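Local coordinates for benzoylformate decarboxylase (PDB 4Q9D), which belongs to the thiamine pyrophosphate-dependent enzyme family and carries a magnesium ion in its C-terminal cofactor-binding domain, at residues 196-210 / 264-276. Sequence-based numbering, arbitrary orientation.
Sequences RINAAKHPMLVLGPE and VSAYDLVVVVGAE
Met204 and Val271 join strands 203-207 and 269-273 in parallel at the middle of the six-stranded sheet of the central domain, a Rossmann-like fold with strand order 3-2-1-4-5-6. Met204 and Val206 each give an N-H to the facing strand and take one back through their carbonyl; Val271 N to Met204 O, at 2.8 Å, is almost straight. Asp268 grips the turn before strand 203-207 with both carboxylate oxygens. With chi1 at 62°, its CG is flanked by both the backbone N and C, and the carboxylate swings across to two successive amides. Lys201 N meets OD2 of Asp268 on the syn lone pair at 2.7 Å, whereas His202 N reaches OD1 of the same carboxylate from above its plane. Asp268 N in turn bonds to His202 O, and a water that donates to OD2 links weakly to Arg196 NH1. The Arg196 guanidinium, held by a salt bridge to Asp294, lies with one face over Leu269 CD1. The other methyl of Leu269, CD2, packs 3.7 Å from Ile197 CA, and Ile197 CG1 also touches Val271 CG2, fastening the end of helix 187-199 to the sheet. On the opposite sheet face, Met204 CB sits over the centre of the Tyr267 ring, a CH-pi contact 3.6 Å from the centroid. Met204 CG is anti to the backbone N (chi1 -177°); bends farther along the chain set CE against both Val270 CG1 and Val264 CG1, while SD makes an oblique Met-aromatic contact with Tyr267. Val206 CG2 continues this layer against Val270 CG1 and Val272 CG2. Beyond the strands, Glu210 lays its side chain along Gly274 and sends its carboxylate to Thr299 and Ala300; Glu210 N bonds to a lone pair of Gly274 O at 3.0 Å, in the carbonyl plane.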
loop_
_atom_site.group_PDB
_atom_site.type_symbol
_atom_site.label_atom_id
_atom_site.label_comp_id
_atom_site.label_asym_id
_atom_site.label_seq_id
_atom_site.Cartn_x
_atom_site.Cartn_y
_atom_site.Cartn_z
ATOM N N ARG B 196 -39.268 -15.956 2.610
ATOM C CA ARG B 196 -38.698 -16.533 3.826
ATOM C C ARG B 196 -39.295 -15.812 5.052
ATOM O O ARG B 196 -39.532 -16.410 6.102
ATOM C CB ARG B 196 -37.173 -16.393 3.818
ATOM C CG ARG B 196 -36.497 -16.767 5.151
ATOM C CD ARG B 196 -36.584 -18.276 5.373
ATOM N NE ARG B 196 -36.112 -18.717 6.679
ATOM C CZ ARG B 196 -36.861 -18.705 7.777
ATOM N NH1 ARG B 196 -38.116 -18.253 7.711
ATOM N NH2 ARG B 196 -36.359 -19.146 8.933
ATOM N N ILE B 197 -39.524 -14.520 4.897
ATOM C CA ILE B 197 -40.105 -13.699 5.949
ATOM C C ILE B 197 -41.566 -14.135 6.189
ATOM O O ILE B 197 -41.996 -14.234 7.325
ATOM C CB ILE B 197 -40.004 -12.201 5.582
ATOM C CG1 ILE B 197 -38.531 -11.712 5.657
ATOM C CG2 ILE B 197 -40.922 -11.314 6.474
ATOM C CD1 ILE B 197 -38.375 -10.303 5.063
ATOM N N ASN B 198 -42.313 -14.406 5.119
ATOM C CA ASN B 198 -43.711 -14.808 5.255
ATOM C C ASN B 198 -43.812 -16.102 6.036
ATOM O O ASN B 198 -44.777 -16.327 6.755
ATOM C CB ASN B 198 -44.334 -15.053 3.893
ATOM C CG ASN B 198 -44.628 -13.795 3.146
ATOM O OD1 ASN B 198 -44.781 -12.705 3.721
ATOM N ND2 ASN B 198 -44.737 -13.935 1.832
ATOM N N ALA B 199 -42.788 -16.942 5.899
ATOM C CA ALA B 199 -42.775 -18.252 6.528
ATOM C C ALA B 199 -42.381 -18.220 7.995
ATOM O O ALA B 199 -42.577 -19.207 8.693
ATOM C CB ALA B 199 -41.842 -19.180 5.777
ATOM N N ALA B 200 -41.781 -17.127 8.461
ATOM C CA ALA B 200 -41.347 -17.078 9.855
ATOM C C ALA B 200 -42.544 -17.109 10.812
ATOM O O ALA B 200 -43.575 -16.500 10.548
ATOM C CB ALA B 200 -40.507 -15.822 10.118
ATOM N N LYS B 201 -42.387 -17.770 11.949
ATOM C CA LYS B 201 -43.429 -17.727 12.963
ATOM C C LYS B 201 -43.152 -16.620 13.956
ATOM O O LYS B 201 -44.076 -16.009 14.469
ATOM C CB LYS B 201 -43.505 -19.057 13.719
ATOM C CG LYS B 201 -43.682 -20.269 12.814
ATOM C CD LYS B 201 -44.972 -20.204 12.041
ATOM C CE LYS B 201 -45.268 -21.526 11.336
ATOM N NZ LYS B 201 -46.591 -21.466 10.632
ATOM N N HIS B 202 -41.870 -16.389 14.245
ATOM C CA HIS B 202 -41.453 -15.411 15.246
ATOM C C HIS B 202 -40.289 -14.571 14.706
ATOM O O HIS B 202 -39.142 -14.759 15.108
ATOM C CB HIS B 202 -41.013 -16.118 16.534
ATOM C CG HIS B 202 -42.054 -17.011 17.130
ATOM N ND1 HIS B 202 -43.090 -16.532 17.898
ATOM C CD2 HIS B 202 -42.206 -18.361 17.081
ATOM C CE1 HIS B 202 -43.850 -17.547 18.289
ATOM N NE2 HIS B 202 -43.334 -18.663 17.805
ATOM N N PRO B 203 -40.581 -13.656 13.777
ATOM C CA PRO B 203 -39.500 -12.859 13.204
ATOM C C PRO B 203 -39.123 -11.694 14.112
ATOM O O PRO B 203 -39.887 -11.278 14.980
ATOM C CB PRO B 203 -40.106 -12.333 11.909
ATOM C CG PRO B 203 -41.570 -12.242 12.196
ATOM C CD PRO B 203 -41.887 -13.357 13.162
ATOM N N MET B 204 -37.918 -11.178 13.910
ATOM C CA MET B 204 -37.509 -9.943 14.552
ATOM C C MET B 204 -36.829 -9.056 13.518
ATOM O O MET B 204 -36.116 -9.553 12.643
ATOM C CB MET B 204 -36.562 -10.244 15.737
ATOM C CG MET B 204 -36.139 -8.986 16.506
ATOM S SD MET B 204 -34.516 -8.355 15.934
ATOM C CE MET B 204 -33.483 -9.636 16.644
ATOM N N LEU B 205 -37.024 -7.750 13.634
ATOM C CA LEU B 205 -36.499 -6.820 12.666
ATOM C C LEU B 205 -35.462 -5.912 13.318
ATOM O O LEU B 205 -35.693 -5.402 14.413
ATOM C CB LEU B 205 -37.636 -5.982 12.089
ATOM C CG LEU B 205 -37.229 -4.881 11.108
ATOM C CD1 LEU B 205 -36.586 -5.526 9.857
ATOM C CD2 LEU B 205 -38.438 -4.033 10.730
ATOM N N VAL B 206 -34.322 -5.727 12.645
ATOM C CA VAL B 206 -33.296 -4.776 13.083
ATOM C C VAL B 206 -33.166 -3.700 12.023
ATOM O O VAL B 206 -32.952 -4.015 10.855
ATOM C CB VAL B 206 -31.897 -5.446 13.281
ATOM C CG1 VAL B 206 -30.908 -4.445 13.839
ATOM C CG2 VAL B 206 -31.985 -6.676 14.199
ATOM N N LEU B 207 -33.305 -2.440 12.433
ATOM C CA LEU B 207 -33.174 -1.295 11.546
ATOM C C LEU B 207 -31.988 -0.471 12.025
ATOM O O LEU B 207 -32.033 0.158 13.089
ATOM C CB LEU B 207 -34.458 -0.433 11.534
ATOM C CG LEU B 207 -35.735 -1.082 10.943
ATOM C CD1 LEU B 207 -36.978 -0.188 11.123
ATOM C CD2 LEU B 207 -35.564 -1.435 9.458
ATOM N N GLY B 208 -30.926 -0.481 11.222
ATOM C CA GLY B 208 -29.672 0.162 11.569
ATOM C C GLY B 208 -29.489 1.516 10.900
ATOM O O GLY B 208 -30.382 2.016 10.204
ATOM N N PRO B 209 -28.318 2.123 11.119
ATOM C CA PRO B 209 -28.031 3.493 10.666
ATOM C C PRO B 209 -28.208 3.747 9.155
ATOM O O PRO B 209 -28.440 4.904 8.801
ATOM C CB PRO B 209 -26.560 3.683 11.035
ATOM C CG PRO B 209 -26.343 2.748 12.242
ATOM C CD PRO B 209 -27.233 1.550 11.949
ATOM N N GLU B 210 -28.084 2.736 8.286
ATOM C CA GLU B 210 -28.217 3.001 6.847
ATOM C C GLU B 210 -29.606 3.498 6.533
ATOM O O GLU B 210 -29.820 4.179 5.524
ATOM C CB GLU B 210 -27.947 1.760 6.001
ATOM C CG GLU B 210 -26.515 1.265 6.034
ATOM C CD GLU B 210 -26.324 0.115 5.052
ATOM O OE1 GLU B 210 -26.072 -1.009 5.500
ATOM O OE2 GLU B 210 -26.464 0.335 3.836
ATOM N N VAL B 264 -31.578 -12.990 20.398
ATOM C CA VAL B 264 -32.274 -13.435 19.191
ATOM C C VAL B 264 -32.796 -14.880 19.291
ATOM O O VAL B 264 -33.521 -15.327 18.404
ATOM C CB VAL B 264 -31.404 -13.287 17.904
ATOM C CG1 VAL B 264 -30.771 -11.845 17.795
ATOM C CG2 VAL B 264 -30.355 -14.376 17.873
ATOM N N SER B 265 -32.424 -15.608 20.350
ATOM C CA SER B 265 -32.793 -17.031 20.461
ATOM C C SER B 265 -34.309 -17.287 20.533
ATOM O O SER B 265 -34.770 -18.379 20.208
ATOM C CB SER B 265 -32.107 -17.679 21.659
ATOM O OG SER B 265 -32.527 -17.015 22.827
ATOM N N ALA B 266 -35.077 -16.279 20.934
ATOM C CA ALA B 266 -36.532 -16.382 20.957
ATOM C C ALA B 266 -37.132 -16.345 19.562
ATOM O O ALA B 266 -38.309 -16.630 19.400
ATOM C CB ALA B 266 -37.121 -15.225 21.774
ATOM N N TYR B 267 -36.347 -15.941 18.563
ATOM C CA TYR B 267 -36.894 -15.731 17.223
ATOM C C TYR B 267 -36.453 -16.811 16.254
ATOM O O TYR B 267 -35.366 -17.360 16.382
ATOM C CB TYR B 267 -36.514 -14.337 16.708
ATOM C CG TYR B 267 -36.901 -13.252 17.685
ATOM C CD1 TYR B 267 -38.237 -12.913 17.879
ATOM C CD2 TYR B 267 -35.930 -12.590 18.443
ATOM C CE1 TYR B 267 -38.609 -11.927 18.788
ATOM C CE2 TYR B 267 -36.285 -11.599 19.352
ATOM C CZ TYR B 267 -37.630 -11.274 19.520
ATOM O OH TYR B 267 -37.989 -10.298 20.414
ATOM N N ASP B 268 -37.300 -17.137 15.282
ATOM C CA ASP B 268 -36.888 -18.118 14.296
ATOM C C ASP B 268 -36.239 -17.437 13.081
ATOM O O ASP B 268 -35.586 -18.110 12.281
ATOM C CB ASP B 268 -38.037 -19.087 13.899
ATOM C CG ASP B 268 -39.247 -18.384 13.243
ATOM O OD1 ASP B 268 -39.413 -17.160 13.365
ATOM O OD2 ASP B 268 -40.061 -19.084 12.597
ATOM N N LEU B 269 -36.415 -16.112 12.951
ATOM C CA LEU B 269 -35.809 -15.363 11.841
ATOM C C LEU B 269 -35.484 -13.925 12.250
ATOM O O LEU B 269 -36.346 -13.208 12.778
ATOM C CB LEU B 269 -36.739 -15.334 10.629
ATOM C CG LEU B 269 -36.229 -14.526 9.431
ATOM C CD1 LEU B 269 -35.065 -15.260 8.760
ATOM C CD2 LEU B 269 -37.348 -14.264 8.426
ATOM N N VAL B 270 -34.230 -13.521 12.029
ATOM C CA VAL B 270 -33.814 -12.129 12.239
ATOM C C VAL B 270 -33.635 -11.463 10.880
ATOM O O VAL B 270 -32.900 -11.962 10.017
ATOM C CB VAL B 270 -32.520 -12.036 13.080
ATOM C CG1 VAL B 270 -32.179 -10.553 13.349
ATOM C CG2 VAL B 270 -32.720 -12.773 14.389
ATOM N N VAL B 271 -34.345 -10.362 10.674
ATOM C CA VAL B 271 -34.204 -9.592 9.458
ATOM C C VAL B 271 -33.399 -8.322 9.742
ATOM O O VAL B 271 -33.866 -7.432 10.439
ATOM C CB VAL B 271 -35.558 -9.212 8.893
ATOM C CG1 VAL B 271 -35.362 -8.447 7.590
ATOM C CG2 VAL B 271 -36.415 -10.489 8.681
ATOM N N VAL B 272 -32.183 -8.258 9.217
ATOM C CA VAL B 272 -31.300 -7.130 9.507
ATOM C C VAL B 272 -31.166 -6.195 8.313
ATOM O O VAL B 272 -30.582 -6.566 7.282
ATOM C CB VAL B 272 -29.893 -7.615 9.913
ATOM C CG1 VAL B 272 -29.024 -6.400 10.247
ATOM C CG2 VAL B 272 -29.997 -8.593 11.112
ATOM N N VAL B 273 -31.694 -4.990 8.455
ATOM C CA VAL B 273 -31.714 -4.036 7.356
ATOM C C VAL B 273 -30.890 -2.849 7.754
ATOM O O VAL B 273 -31.204 -2.171 8.718
ATOM C CB VAL B 273 -33.154 -3.561 7.006
ATOM C CG1 VAL B 273 -33.127 -2.634 5.801
ATOM C CG2 VAL B 273 -34.065 -4.754 6.717
ATOM N N GLY B 274 -29.798 -2.602 7.040
ATOM C CA GLY B 274 -29.061 -1.375 7.300
ATOM C C GLY B 274 -28.240 -1.308 8.563
ATOM O O GLY B 274 -27.824 -0.213 8.963
ATOM N N ALA B 275 -27.999 -2.471 9.171
ATOM C CA ALA B 275 -27.094 -2.635 10.325
ATOM C C ALA B 275 -26.092 -3.726 9.979
ATOM O O ALA B 275 -26.370 -4.598 9.149
ATOM C CB ALA B 275 -27.878 -3.040 11.615
ATOM N N GLU B 276 -24.928 -3.672 10.609
ATOM C CA GLU B 276 -23.922 -4.724 10.499
ATOM C C GLU B 276 -24.434 -5.980 11.176
ATOM O O GLU B 276 -25.351 -5.934 11.999
ATOM C CB GLU B 276 -22.607 -4.253 11.161
ATOM C CG GLU B 276 -22.073 -3.019 10.447
ATOM C CD GLU B 276 -21.245 -2.081 11.292
ATOM O OE1 GLU B 276 -20.900 -2.419 12.451
ATOM O OE2 GLU B 276 -20.923 -0.989 10.758
HETATM O O HOH W 1 -39.117 -19.746 10.244
#